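Local coordinates for protein phosphorylated carbohydrates phosphatase TM_1254 (Thermotoga maritima msb8, PDB 3KBB) that dephosphorylates phosphorylated sugars such as erythrose 4-phosphate, fructose 6-phosphate and mannose 6-phosphate with the help of a divalent metal ion, as a HAD-superfamily hydrolase, at residues Pro52-Met55 with Glu56-Ile60. Sequence-based numbering, arbitrary orientation.
Sequences PILM and EALEI
Pro52-Met55 and Glu56-Ile60 run on as one chain, and the last turn of helix 47-57 joins them. Ala57 N bonds to Ile53 O at 2.7 Å; Glu56 N to Pro52 O and Leu58 N to Leu54 O repeat the i to i+4 pattern. At Glu59 phi turns positive (57°). Two bonds reach back into the last turn, the first from Glu59 N to Glu56 O at 3.0 Å. The second runs from Ile60 N to Met55 O at 3.1 Å. This is a Schellman motif, here closing a helix of the helical cap domain of a HAD phosphatase, at the end remote from the Rossmann-like core. CG of selenomethionine Met55, swung beside its own carbonyl carbon (chi1 -172°), lies 3.9 Å from Ile60 CB, and both side chains lean on Phe67 of helix 64-82. One turn apart, Leu54 and Leu58 meet methyl to methyl, CD1 to CD1 at 3.7 Å, against Tyr34. Cut back to alanine, Leu58 would lose the methyl that meets Leu54 CD1, which is likely to open a gap toward Ala27 of helix 19-29. The exposed Glu56, bent at chi2 (-65°), runs alongside Met55 and brings OE2 to 3.4 Å from Met55 CE.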
loop_
_atom_site.group_PDB
_atom_site.type_symbol
_atom_site.label_atom_id
_atom_site.label_comp_id
_atom_site.label_asym_id
_atom_site.label_seq_id
_atom_site.Cartn_x
_atom_site.Cartn_y
_atom_site.Cartn_z
ATOM N N PRO A 52 8.339 0.795 -20.212
ATOM C CA PRO A 52 9.034 0.787 -21.506
ATOM C C PRO A 52 9.445 -0.613 -21.964
ATOM O O PRO A 52 9.344 -0.904 -23.156
ATOM C CB PRO A 52 10.280 1.646 -21.247
ATOM C CG PRO A 52 9.935 2.506 -20.101
ATOM C CD PRO A 52 9.030 1.654 -19.226
ATOM N N ILE A 53 9.894 -1.457 -21.033
ATOM C CA ILE A 53 10.201 -2.855 -21.305
ATOM C C ILE A 53 8.954 -3.610 -21.798
ATOM O O ILE A 53 9.008 -4.322 -22.786
ATOM C CB ILE A 53 10.792 -3.591 -20.072
ATOM C CG1 ILE A 53 12.210 -3.085 -19.730
ATOM C CG2 ILE A 53 10.834 -5.088 -20.305
ATOM C CD1 ILE A 53 12.759 -3.623 -18.403
ATOM N N LEU A 54 7.846 -3.461 -21.090
ATOM C CA LEU A 54 6.602 -4.097 -21.502
ATOM C C LEU A 54 6.272 -3.726 -22.946
ATOM O O LEU A 54 5.924 -4.594 -23.758
ATOM C CB LEU A 54 5.477 -3.698 -20.538
ATOM C CG LEU A 54 4.038 -4.184 -20.792
ATOM C CD1 LEU A 54 3.930 -5.698 -20.653
ATOM C CD2 LEU A 54 3.062 -3.476 -19.863
HETATM N N MSE A 55 6.391 -2.444 -23.277
HETATM C CA MSE A 55 6.025 -1.956 -24.594
HETATM C C MSE A 55 6.851 -2.650 -25.661
HETATM O O MSE A 55 6.299 -3.110 -26.650
HETATM C CB MSE A 55 6.206 -0.435 -24.695
HETATM C CG MSE A 55 5.667 0.139 -25.973
HETATM SE SE MSE A 55 6.238 2.031 -26.151
HETATM C CE MSE A 55 8.172 1.780 -26.160
ATOM N N GLU A 56 8.166 -2.733 -25.453
ATOM C CA GLU A 56 9.051 -3.399 -26.417
ATOM C C GLU A 56 8.901 -4.926 -26.409
ATOM O O GLU A 56 8.987 -5.562 -27.465
ATOM C CB GLU A 56 10.526 -3.029 -26.197
ATOM C CG GLU A 56 10.816 -1.542 -26.356
ATOM C CD GLU A 56 10.599 -1.014 -27.783
ATOM O OE1 GLU A 56 10.469 -1.817 -28.747
ATOM O OE2 GLU A 56 10.584 0.222 -27.942
ATOM N N ALA A 57 8.692 -5.506 -25.232
ATOM C CA ALA A 57 8.476 -6.947 -25.133
ATOM C C ALA A 57 7.285 -7.366 -26.011
ATOM O O ALA A 57 7.315 -8.433 -26.653
ATOM C CB ALA A 57 8.236 -7.349 -23.688
ATOM N N LEU A 58 6.253 -6.532 -26.027
ATOM C CA LEU A 58 5.007 -6.810 -26.738
ATOM C C LEU A 58 5.021 -6.314 -28.187
ATOM O O LEU A 58 4.007 -6.404 -28.902
ATOM C CB LEU A 58 3.849 -6.180 -25.978
ATOM C CG LEU A 58 3.585 -6.787 -24.579
ATOM C CD1 LEU A 58 2.362 -6.134 -24.025
ATOM C CD2 LEU A 58 3.395 -8.297 -24.633
ATOM N N GLU A 59 6.165 -5.765 -28.604
ATOM C CA GLU A 59 6.349 -5.269 -29.974
ATOM C C GLU A 59 5.313 -4.226 -30.369
ATOM O O GLU A 59 4.836 -4.182 -31.518
ATOM C CB GLU A 59 6.374 -6.446 -30.955
ATOM C CG GLU A 59 7.511 -7.425 -30.669
ATOM C CD GLU A 59 7.491 -8.660 -31.557
ATOM O OE1 GLU A 59 6.558 -8.806 -32.384
ATOM O OE2 GLU A 59 8.412 -9.488 -31.411
ATOM N N ILE A 60 4.947 -3.393 -29.398
ATOM C CA ILE A 60 3.990 -2.328 -29.602
ATOM C C ILE A 60 4.679 -1.124 -30.241
ATOM O O ILE A 60 5.753 -0.707 -29.805
ATOM C CB ILE A 60 3.301 -1.942 -28.273
ATOM C CG1 ILE A 60 2.336 -3.067 -27.872
ATOM C CG2 ILE A 60 2.553 -0.623 -28.426
ATOM C CD1 ILE A 60 1.851 -3.046 -26.421
#